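Decapping nuclease RAI1 (Candida albicans, PDB 5BUD) removes the NAD cap from the 5' end of capped RNAs as a metal-dependent hydrolase, and probably binds, stabilises and stimulates the exoribonuclease RAT1. Local coordinates at residues E168-I180 / Q191-Y203. Sequence-based numbering, arbitrary orientation.
Sequences EYVGYKFETIATI and QIENRNKKVVNNY. With MN (manganese (II) ion), chain G; nucleotides of chain C.
The Y172 ring lies between protein and RNA: N202 CB sits over one face, a CH-pi contact 3.5 Å from the ring centroid, and C4' of U1 of chain C lies over the opposite face. The R195 guanidinium has I177 O over the centre of one face, 3.1 Å from R195 CZ, and I180 CG2 over the other, with T179 O near its plane at the edge. Both groups belong to the PD-(D/E)XK nuclease fold of the DXO/Dom3Z family, in which the C-terminal half of helix 158-178 and strand 179-180 meet the loop that follows helix 189-193. Beside the CH-pi contact, N202 ND2 donates nearly straight to Y172 OH at 3.2 Å; N202 OD1 accepts from I69 N. Ring and amide planes stand 68° apart. The backbone places CB over the ring; chi1 of N202 (66°), with CG between backbone N and carbonyl carbon, turns ND2 toward Y172 OH. One turn on, E175 OE1 binds manganese at 2.2 Å; the loop lies along the helix that supplies this ligand and touches U1 of chain C. V200 fills the middle: CG1 meets Y172 CB, while CG2 touches Y169 OH, T176 OG1 and K173 CD. Y169 OH is hydrogen-bonded to G61 O. The K173 chain bends at chi2 and carries NZ to N196 O, 2.9 Å away and above that carbonyl's plane; water 3 joins the same NZ to the carbonyls of R195 and K198. At the far end R195 makes hydrogen bonds to Y47 O through NH1 and to I192 O through NE, which fixes the guanidinium's rotation. R195 NH1 donates almost linearly to T179 O (3.1 Å, 171°), in the guanidinium plane but well above the carbonyl plane.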
ATOM      1  N   GLU A 168       9.798  -7.604 -12.287  1.00 26.82           N
ATOM      2  CA  GLU A 168       8.411  -7.447 -11.827  1.00 27.12           C
ATOM      3  C   GLU A 168       7.830  -8.771 -11.395  1.00 24.09           C
ATOM      4  O   GLU A 168       7.097  -8.867 -10.410  1.00 23.92           O
ATOM      5  CB  GLU A 168       7.536  -6.751 -12.898  1.00 29.18           C
ATOM      6  CG  GLU A 168       7.843  -5.266 -12.976  1.00 34.18           C
ATOM      7  CD  GLU A 168       7.299  -4.521 -14.190  1.00 37.39           C
ATOM      8  OE1 GLU A 168       7.647  -3.330 -14.328  1.00 42.09           O
ATOM      9  OE2 GLU A 168       6.541  -5.085 -15.001  1.00 41.27           O
ATOM     10  N   TYR A 169       8.180  -9.817 -12.119  1.00 23.38           N
ATOM     11  CA  TYR A 169       7.654 -11.139 -11.843  1.00 23.80           C
ATOM     12  C   TYR A 169       8.294 -11.697 -10.582  1.00 22.52           C
ATOM     13  O   TYR A 169       7.652 -12.354  -9.773  1.00 24.21           O
ATOM     14  CB  TYR A 169       7.949 -12.047 -13.028  1.00 24.03           C
ATOM     15  CG  TYR A 169       7.686 -13.475 -12.763  1.00 24.91           C
ATOM     16  CD1 TYR A 169       6.400 -13.972 -12.765  1.00 26.19           C
ATOM     17  CD2 TYR A 169       8.733 -14.352 -12.532  1.00 27.01           C
ATOM     18  CE1 TYR A 169       6.160 -15.313 -12.534  1.00 25.51           C
ATOM     19  CE2 TYR A 169       8.509 -15.678 -12.293  1.00 26.66           C
ATOM     20  CZ  TYR A 169       7.215 -16.152 -12.298  1.00 26.16           C
ATOM     21  OH  TYR A 169       7.003 -17.484 -12.059  1.00 26.30           O
ATOM     22  N   VAL A 170       9.573 -11.381 -10.411  1.00 23.59           N
ATOM     23  CA  VAL A 170      10.343 -11.884  -9.278  1.00 22.54           C
ATOM     24  C   VAL A 170       9.624 -11.610  -7.972  1.00 20.20           C
ATOM     25  O   VAL A 170       9.595 -12.461  -7.096  1.00 21.03           O
ATOM     26  CB  VAL A 170      11.768 -11.269  -9.303  1.00 24.15           C
ATOM     27  CG1 VAL A 170      12.436 -11.279  -7.934  1.00 24.34           C
ATOM     28  CG2 VAL A 170      12.638 -12.014 -10.330  1.00 25.95           C
ATOM     29  N   GLY A 171       9.081 -10.404  -7.812  1.00 21.48           N
ATOM     30  CA  GLY A 171       8.391 -10.017  -6.556  1.00 20.09           C
ATOM     31  C   GLY A 171       7.275 -10.970  -6.194  1.00 20.13           C
ATOM     32  O   GLY A 171       7.083 -11.354  -5.035  1.00 21.44           O
ATOM     33  N   TYR A 172       6.475 -11.312  -7.188  1.00 21.44           N
ATOM     34  CA  TYR A 172       5.363 -12.258  -6.990  1.00 20.78           C
ATOM     35  C   TYR A 172       5.843 -13.687  -6.834  1.00 20.11           C
ATOM     36  O   TYR A 172       5.289 -14.448  -6.063  1.00 22.37           O
ATOM     37  CB  TYR A 172       4.410 -12.172  -8.195  1.00 22.58           C
ATOM     38  CG  TYR A 172       3.760 -10.825  -8.349  1.00 22.17           C
ATOM     39  CD1 TYR A 172       2.937 -10.296  -7.343  1.00 22.92           C
ATOM     40  CD2 TYR A 172       3.958 -10.084  -9.489  1.00 23.00           C
ATOM     41  CE1 TYR A 172       2.350  -9.054  -7.487  1.00 23.72           C
ATOM     42  CE2 TYR A 172       3.367  -8.853  -9.653  1.00 24.19           C
ATOM     43  CZ  TYR A 172       2.565  -8.341  -8.651  1.00 24.48           C
ATOM     44  OH  TYR A 172       1.992  -7.118  -8.874  1.00 25.14           O
ATOM     45  N   LYS A 173       6.907 -14.058  -7.530  1.00 21.10           N
ATOM     46  CA  LYS A 173       7.459 -15.413  -7.384  1.00 22.12           C
ATOM     47  C   LYS A 173       7.981 -15.629  -5.970  1.00 22.97           C
ATOM     48  O   LYS A 173       7.805 -16.696  -5.364  1.00 21.54           O
ATOM     49  CB  LYS A 173       8.589 -15.636  -8.405  1.00 24.58           C
ATOM     50  CG  LYS A 173       9.260 -17.010  -8.336  1.00 25.08           C
ATOM     51  CD  LYS A 173       8.384 -18.167  -8.803  1.00 27.05           C
ATOM     52  CE  LYS A 173       9.237 -19.427  -8.962  1.00 30.52           C
ATOM     53  NZ  LYS A 173       8.400 -20.622  -9.267  1.00 31.92           N
ATOM     54  N   PHE A 174       8.612 -14.595  -5.415  1.00 21.96           N
ATOM     55  CA  PHE A 174       9.119 -14.677  -4.066  1.00 22.29           C
ATOM     56  C   PHE A 174       7.987 -14.918  -3.077  1.00 22.17           C
ATOM     57  O   PHE A 174       8.120 -15.762  -2.179  1.00 23.02           O
ATOM     58  CB  PHE A 174       9.920 -13.399  -3.712  1.00 21.82           C
ATOM     59  CG  PHE A 174      10.488 -13.412  -2.333  1.00 21.76           C
ATOM     60  CD1 PHE A 174      11.449 -14.349  -1.969  1.00 23.55           C
ATOM     61  CD2 PHE A 174      10.081 -12.478  -1.394  1.00 21.81           C
ATOM     62  CE1 PHE A 174      11.977 -14.363  -0.679  1.00 23.18           C
ATOM     63  CE2 PHE A 174      10.618 -12.473  -0.098  1.00 22.45           C
ATOM     64  CZ  PHE A 174      11.551 -13.433   0.261  1.00 23.23           C
ATOM     65  N   GLU A 175       6.874 -14.197  -3.246  1.00 21.07           N
ATOM     66  CA  GLU A 175       5.723 -14.400  -2.411  1.00 23.16           C
ATOM     67  C   GLU A 175       5.231 -15.840  -2.508  1.00 22.02           C
ATOM     68  O   GLU A 175       4.838 -16.432  -1.510  1.00 23.81           O
ATOM     69  CB  GLU A 175       4.556 -13.482  -2.797  1.00 23.74           C
ATOM     70  CG  GLU A 175       4.758 -11.998  -2.570  1.00 25.76           C
ATOM     71  CD  GLU A 175       3.580 -11.187  -3.123  1.00 27.35           C
ATOM     72  OE1 GLU A 175       2.579 -11.812  -3.508  1.00 32.19           O
ATOM     73  OE2 GLU A 175       3.647  -9.956  -3.219  1.00 25.00           O
ATOM     74  N   THR A 176       5.256 -16.375  -3.718  1.00 22.52           N
ATOM     75  CA  THR A 176       4.784 -17.731  -3.973  1.00 24.75           C
ATOM     76  C   THR A 176       5.683 -18.769  -3.306  1.00 24.38           C
ATOM     77  O   THR A 176       5.175 -19.665  -2.675  1.00 26.33           O
ATOM     78  CB  THR A 176       4.672 -17.979  -5.498  1.00 25.03           C
ATOM     79  OG1 THR A 176       3.776 -17.005  -6.055  1.00 25.11           O
ATOM     80  CG2 THR A 176       4.154 -19.365  -5.789  1.00 27.37           C
ATOM     81  N   ILE A 177       7.004 -18.627  -3.417  1.00 24.29           N
ATOM     82  CA  ILE A 177       7.921 -19.637  -2.857  1.00 24.76           C
ATOM     83  C   ILE A 177       8.216 -19.466  -1.360  1.00 24.61           C
ATOM     84  O   ILE A 177       8.685 -20.404  -0.726  1.00 23.82           O
ATOM     85  CB  ILE A 177       9.186 -19.836  -3.723  1.00 24.88           C
ATOM     86  CG1 ILE A 177      10.058 -18.571  -3.832  1.00 25.15           C
ATOM     87  CG2 ILE A 177       8.765 -20.243  -5.122  1.00 26.83           C
ATOM     88  CD1 ILE A 177      10.971 -18.323  -2.657  1.00 24.89           C
ATOM     89  N   ALA A 178       7.819 -18.327  -0.785  1.00 23.35           N
ATOM     90  CA  ALA A 178       8.066 -18.016   0.641  1.00 23.85           C
ATOM     91  C   ALA A 178       6.872 -18.191   1.549  1.00 23.19           C
ATOM     92  O   ALA A 178       7.005 -18.049   2.772  1.00 22.67           O
ATOM     93  CB  ALA A 178       8.624 -16.602   0.783  1.00 22.66           C
ATOM     94  N   THR A 179       5.703 -18.534   0.990  1.00 22.35           N
ATOM     95  CA  THR A 179       4.512 -18.673   1.794  1.00 23.29           C
ATOM     96  C   THR A 179       3.771 -20.009   1.520  1.00 24.00           C
ATOM     97  O   THR A 179       3.967 -20.633   0.484  1.00 24.74           O
ATOM     98  CB  THR A 179       3.507 -17.542   1.508  1.00 24.81           C
ATOM     99  OG1 THR A 179       2.996 -17.674   0.163  1.00 23.63           O
ATOM    100  CG2 THR A 179       4.150 -16.149   1.722  1.00 24.37           C
ATOM    101  N   ILE A 180       2.936 -20.385   2.469  1.00 24.58           N
ATOM    102  CA  ILE A 180       2.075 -21.583   2.412  1.00 26.54           C
ATOM    103  C   ILE A 180       0.623 -21.188   2.745  1.00 28.13           C
ATOM    104  O   ILE A 180       0.390 -20.226   3.501  1.00 25.89           O
ATOM    105  CB  ILE A 180       2.607 -22.662   3.389  1.00 24.61           C
ATOM    106  CG1 ILE A 180       2.990 -22.031   4.741  1.00 23.55           C
ATOM    107  CG2 ILE A 180       3.808 -23.352   2.768  1.00 25.37           C
ATOM    108  CD1 ILE A 180       3.293 -23.010   5.863  1.00 24.94           C
ATOM    109  N   GLN A 191       2.603 -29.852  -0.562  1.00 58.89           N
ATOM    110  CA  GLN A 191       2.373 -28.409  -0.639  1.00 55.98           C
ATOM    111  C   GLN A 191       3.656 -27.606  -0.437  1.00 49.41           C
ATOM    112  O   GLN A 191       3.983 -26.752  -1.252  1.00 49.06           O
ATOM    113  CB  GLN A 191       1.361 -27.973   0.414  1.00 58.59           C
ATOM    114  CG  GLN A 191      -0.088 -28.118  -0.003  1.00 62.08           C
ATOM    115  CD  GLN A 191      -0.925 -28.685   1.117  1.00 63.66           C
ATOM    116  OE1 GLN A 191      -0.744 -29.838   1.509  1.00 65.40           O
ATOM    117  NE2 GLN A 191      -1.829 -27.878   1.654  1.00 62.84           N
ATOM    118  N   ILE A 192       4.375 -27.882   0.647  1.00 43.87           N
ATOM    119  CA  ILE A 192       5.622 -27.171   0.929  1.00 41.66           C
ATOM    120  C   ILE A 192       6.611 -27.359  -0.232  1.00 46.11           C
ATOM    121  O   ILE A 192       7.186 -26.383  -0.740  1.00 43.92           O
ATOM    122  CB  ILE A 192       6.268 -27.642   2.243  1.00 39.45           C
ATOM    123  CG1 ILE A 192       5.482 -27.116   3.444  1.00 37.58           C
ATOM    124  CG2 ILE A 192       7.721 -27.172   2.328  1.00 38.70           C
ATOM    125  CD1 ILE A 192       5.875 -27.758   4.762  1.00 38.44           C
ATOM    126  N   GLU A 193       6.790 -28.609  -0.657  1.00 47.89           N
ATOM    127  CA  GLU A 193       7.814 -28.941  -1.648  1.00 50.77           C
ATOM    128  C   GLU A 193       7.458 -28.445  -3.042  1.00 47.71           C
ATOM    129  O   GLU A 193       8.344 -28.058  -3.800  1.00 52.17           O
ATOM    130  CB  GLU A 193       8.068 -30.456  -1.700  1.00 54.72           C
ATOM    131  CG  GLU A 193       8.823 -31.023  -0.509  1.00 56.67           C
ATOM    132  CD  GLU A 193       9.126 -32.510  -0.676  1.00 62.67           C
ATOM    133  OE1 GLU A 193       8.192 -33.292  -0.963  1.00 61.84           O
ATOM    134  OE2 GLU A 193      10.303 -32.904  -0.516  1.00 68.70           O
ATOM    135  N   ASN A 194       6.170 -28.456  -3.374  1.00 45.37           N
ATOM    136  CA  ASN A 194       5.720 -28.155  -4.735  1.00 46.47           C
ATOM    137  C   ASN A 194       5.600 -26.663  -5.080  1.00 44.48           C
ATOM    138  O   ASN A 194       5.105 -26.312  -6.157  1.00 40.67           O
ATOM    139  CB  ASN A 194       4.367 -28.821  -4.987  1.00 50.07           C
ATOM    140  CG  ASN A 194       4.441 -30.338  -4.943  1.00 55.75           C
ATOM    141  OD1 ASN A 194       5.523 -30.930  -4.851  1.00 53.21           O
ATOM    142  ND2 ASN A 194       3.274 -30.977  -4.988  1.00 56.95           N
ATOM    143  N   ARG A 195       6.035 -25.788  -4.177  1.00 39.63           N
ATOM    144  CA  ARG A 195       5.804 -24.353  -4.338  1.00 37.02           C
ATOM    145  C   ARG A 195       6.535 -23.771  -5.504  1.00 34.80           C
ATOM    146  O   ARG A 195       6.013 -22.909  -6.197  1.00 35.59           O
ATOM    147  CB  ARG A 195       6.215 -23.618  -3.074  1.00 35.24           C
ATOM    148  CG  ARG A 195       5.185 -23.801  -2.005  1.00 34.74           C
ATOM    149  CD  ARG A 195       5.515 -22.958  -0.828  1.00 34.13           C
ATOM    150  NE  ARG A 195       6.775 -23.373  -0.213  1.00 35.86           N
ATOM    151  CZ  ARG A 195       7.311 -22.758   0.828  1.00 31.63           C
ATOM    152  NH1 ARG A 195       6.695 -21.714   1.359  1.00 30.96           N
ATOM    153  NH2 ARG A 195       8.443 -23.202   1.355  1.00 32.48           N
ATOM    154  N   ASN A 196       7.746 -24.258  -5.735  1.00 35.12           N
ATOM    155  CA  ASN A 196       8.586 -23.761  -6.817  1.00 35.72           C
ATOM    156  C   ASN A 196       8.006 -24.102  -8.194  1.00 35.49           C
ATOM    157  O   ASN A 196       8.424 -23.531  -9.193  1.00 34.79           O
ATOM    158  CB  ASN A 196      10.005 -24.326  -6.684  1.00 39.28           C
ATOM    159  CG  ASN A 196      11.056 -23.492  -7.408  1.00 48.08           C
ATOM    160  OD1 ASN A 196      10.843 -22.313  -7.715  1.00 49.60           O
ATOM    161  ND2 ASN A 196      12.219 -24.103  -7.671  1.00 50.16           N
ATOM    162  N   LYS A 197       7.046 -25.025  -8.258  1.00 36.29           N
ATOM    163  CA  LYS A 197       6.394 -25.363  -9.541  1.00 40.50           C
ATOM    164  C   LYS A 197       5.015 -24.724  -9.690  1.00 40.00           C
ATOM    165  O   LYS A 197       4.445 -24.726 -10.763  1.00 36.01           O
ATOM    166  CB  LYS A 197       6.268 -26.881  -9.700  1.00 42.86           C
ATOM    167  CG  LYS A 197       7.604 -27.586  -9.901  1.00 47.19           C
ATOM    168  CD  LYS A 197       7.486 -29.086  -9.646  1.00 51.88           C
ATOM    169  CE  LYS A 197       8.825 -29.807  -9.778  1.00 54.69           C
ATOM    170  NZ  LYS A 197       9.363 -29.818 -11.171  1.00 56.82           N
ATOM    171  N   LYS A 198       4.472 -24.186  -8.603  1.00 41.46           N
ATOM    172  CA  LYS A 198       3.145 -23.568  -8.642  1.00 37.80           C
ATOM    173  C   LYS A 198       3.141 -22.400  -9.631  1.00 35.29           C
ATOM    174  O   LYS A 198       4.118 -21.659  -9.729  1.00 29.57           O
ATOM    175  CB  LYS A 198       2.781 -23.104  -7.232  1.00 41.78           C
ATOM    176  CG  LYS A 198       1.320 -22.815  -6.997  1.00 45.39           C
ATOM    177  CD  LYS A 198       1.116 -22.081  -5.677  1.00 46.65           C
ATOM    178  CE  LYS A 198       1.734 -22.805  -4.498  1.00 46.12           C
ATOM    179  NZ  LYS A 198       1.202 -22.283  -3.203  1.00 46.44           N
ATOM    180  N   VAL A 199       2.052 -22.276 -10.394  1.00 32.13           N
ATOM    181  CA  VAL A 199       1.821 -21.152 -11.284  1.00 32.17           C
ATOM    182  C   VAL A 199       1.671 -19.881 -10.464  1.00 28.35           C
ATOM    183  O   VAL A 199       0.885 -19.833  -9.542  1.00 31.27           O
ATOM    184  CB  VAL A 199       0.522 -21.344 -12.111  1.00 33.72           C
ATOM    185  CG1 VAL A 199       0.145 -20.069 -12.830  1.00 32.54           C
ATOM    186  CG2 VAL A 199       0.685 -22.486 -13.109  1.00 35.68           C
ATOM    187  N   VAL A 200       2.438 -18.853 -10.802  1.00 28.36           N
ATOM    188  CA  VAL A 200       2.378 -17.597 -10.068  1.00 26.29           C
ATOM    189  C   VAL A 200       1.266 -16.714 -10.671  1.00 26.35           C
ATOM    190  O   VAL A 200       1.148 -16.611 -11.895  1.00 25.97           O
ATOM    191  CB  VAL A 200       3.710 -16.850 -10.145  1.00 26.00           C
ATOM    192  CG1 VAL A 200       3.570 -15.465  -9.525  1.00 26.38           C
ATOM    193  CG2 VAL A 200       4.800 -17.662  -9.457  1.00 26.08           C
ATOM    194  N   ASN A 201       0.454 -16.124  -9.806  1.00 24.26           N
ATOM    195  CA  ASN A 201      -0.524 -15.113 -10.183  1.00 26.27           C
ATOM    196  C   ASN A 201      -0.455 -13.888  -9.262  1.00 27.55           C
ATOM    197  O   ASN A 201      -0.007 -13.997  -8.113  1.00 29.30           O
ATOM    198  CB  ASN A 201      -1.949 -15.695 -10.169  1.00 25.67           C
ATOM    199  CG  ASN A 201      -2.540 -15.816  -8.783  1.00 26.75           C
ATOM    200  OD1 ASN A 201      -3.063 -14.854  -8.235  1.00 26.19           O
ATOM    201  ND2 ASN A 201      -2.506 -17.017  -8.217  1.00 27.72           N
ATOM    202  N   ASN A 202      -0.872 -12.724  -9.770  1.00 25.61           N
ATOM    203  CA  ASN A 202      -1.108 -11.573  -8.897  1.00 26.33           C
ATOM    204  C   ASN A 202      -2.580 -11.184  -8.792  1.00 25.78           C
ATOM    205  O   ASN A 202      -2.914 -10.039  -8.481  1.00 27.14           O
ATOM    206  CB  ASN A 202      -0.219 -10.372  -9.257  1.00 26.01           C
ATOM    207  CG  ASN A 202      -0.530  -9.776 -10.633  1.00 26.94           C
ATOM    208  OD1 ASN A 202      -1.157 -10.403 -11.508  1.00 26.23           O
ATOM    209  ND2 ASN A 202      -0.074  -8.565 -10.829  1.00 26.85           N
ATOM    210  N   TYR A 203      -3.455 -12.168  -8.934  1.00 26.27           N
ATOM    211  CA  TYR A 203      -4.876 -11.937  -8.794  1.00 26.95           C
ATOM    212  C   TYR A 203      -5.288 -12.046  -7.351  1.00 25.54           C
ATOM    213  O   TYR A 203      -6.059 -11.230  -6.855  1.00 25.56           O
ATOM    214  CB  TYR A 203      -5.675 -12.959  -9.610  1.00 28.83           C
ATOM    215  CG  TYR A 203      -5.832 -12.596 -11.044  1.00 30.47           C
ATOM    216  CD1 TYR A 203      -4.792 -12.792 -11.937  1.00 32.60           C
ATOM    217  CD2 TYR A 203      -7.039 -12.085 -11.533  1.00 31.15           C
ATOM    218  CE1 TYR A 203      -4.926 -12.476 -13.269  1.00 32.60           C
ATOM    219  CE2 TYR A 203      -7.182 -11.776 -12.871  1.00 31.64           C
ATOM    220  CZ  TYR A 203      -6.126 -11.983 -13.734  1.00 32.62           C
ATOM    221  OH  TYR A 203      -6.217 -11.683 -15.069  1.00 32.68           O
TER
HETATM  222 MN    MN G 403       0.522 -11.021  -3.633  1.00 54.42          MN
ATOM    223  OP3   U C   1       4.013  -3.676  -2.596  1.00 33.77           O
ATOM    224  P     U C   1       4.427  -5.105  -2.656  1.00 40.48           P
ATOM    225  OP1   U C   1       5.839  -5.305  -2.209  1.00 28.41           O
ATOM    226  OP2   U C   1       3.397  -6.013  -2.040  1.00 34.19           O
ATOM    227  O5'   U C   1       4.386  -5.391  -4.232  1.00 27.73           O
ATOM    228  C5'   U C   1       4.258  -6.743  -4.696  1.00 26.55           C
ATOM    229  C4'   U C   1       5.003  -6.960  -5.995  1.00 26.65           C
ATOM    230  O4'   U C   1       4.232  -6.417  -7.096  1.00 26.84           O
ATOM    231  C3'   U C   1       6.373  -6.309  -6.150  1.00 25.24           C
ATOM    232  O3'   U C   1       7.376  -7.073  -5.487  1.00 23.73           O
ATOM    233  C2'   U C   1       6.528  -6.351  -7.665  1.00 25.87           C
ATOM    234  O2'   U C   1       6.784  -7.647  -8.158  1.00 25.24           O
ATOM    235  C1'   U C   1       5.110  -5.994  -8.119  1.00 27.69           C
ATOM    236  N1    U C   1       4.909  -4.557  -8.358  1.00 30.63           N
ATOM    237  C2    U C   1       5.342  -4.065  -9.571  1.00 30.71           C
ATOM    238  O2    U C   1       5.851  -4.767 -10.420  1.00 31.49           O
ATOM    239  N3    U C   1       5.123  -2.725  -9.762  1.00 32.37           N
ATOM    240  C4    U C   1       4.545  -1.839  -8.877  1.00 37.79           C
ATOM    241  O4    U C   1       4.424  -0.658  -9.198  1.00 46.89           O
ATOM    242  C5    U C   1       4.137  -2.420  -7.634  1.00 34.60           C
ATOM    243  C6    U C   1       4.335  -3.726  -7.419  1.00 34.11           C
ATOM    244  P     U C   2       8.781  -6.415  -5.009  1.00 25.04           P
ATOM    245  OP1   U C   2       9.629  -7.518  -4.471  1.00 25.43           O
ATOM    246  OP2   U C   2       8.478  -5.258  -4.135  1.00 26.26           O
ATOM    247  O5'   U C   2       9.414  -5.790  -6.328  1.00 26.62           O
ATOM    248  C5'   U C   2      10.000  -6.582  -7.375  1.00 26.20           C
ATOM    249  C4'   U C   2      10.307  -5.725  -8.589  1.00 27.67           C
ATOM    250  O4'   U C   2       9.105  -5.076  -9.087  1.00 28.18           O
ATOM    251  C3'   U C   2      11.279  -4.570  -8.404  1.00 29.25           C
ATOM    252  O3'   U C   2      12.604  -5.084  -8.352  1.00 29.01           O
ATOM    253  C2'   U C   2      10.968  -3.746  -9.644  1.00 29.94           C
ATOM    254  O2'   U C   2      11.438  -4.352 -10.835  1.00 28.32           O
ATOM    255  C1'   U C   2       9.445  -3.830  -9.670  1.00 29.22           C
ATOM    256  N1    U C   2       8.760  -2.752  -8.935  1.00 31.21           N
ATOM    257  C2    U C   2       8.600  -1.541  -9.589  1.00 37.13           C
ATOM    258  O2    U C   2       9.011  -1.339 -10.720  1.00 35.12           O
ATOM    259  N3    U C   2       7.961  -0.570  -8.858  1.00 36.88           N
ATOM    260  C4    U C   2       7.468  -0.682  -7.573  1.00 39.41           C
ATOM    261  O4    U C   2       6.897   0.278  -7.059  1.00 40.68           O
ATOM    262  C5    U C   2       7.660  -1.967  -6.971  1.00 36.14           C
ATOM    263  C6    U C   2       8.278  -2.936  -7.658  1.00 34.97           C
TER
HETATM  264  O   HOH W   1       4.450 -19.157 -12.870  1.00 30.42           O
HETATM  265  O   HOH W   2       2.013 -14.197  -5.924  1.00 34.64           O
HETATM  266  O   HOH W   3       6.156 -20.912  -8.057  1.00 25.40           O
HETATM  267  O   HOH W   4       6.021 -21.304 -11.701  1.00 47.77           O
HETATM  268  O   HOH W   5       2.621 -20.483  -2.165  1.00 27.11           O
HETATM  269  O   HOH W   6       1.097 -16.878  -6.895  1.00 29.37           O
HETATM  270  O   HOH W   7       0.740 -12.063  -5.639  1.00 49.59           O
HETATM  271  O   HOH W   8      -0.442 -13.117  -3.003  1.00 43.60           O
HETATM  272  O   HOH W   9      -1.538  -9.895  -4.157  1.00 44.77           O
HETATM  273  O   HOH W  10       0.366 -10.356  -1.334  1.00 43.16           O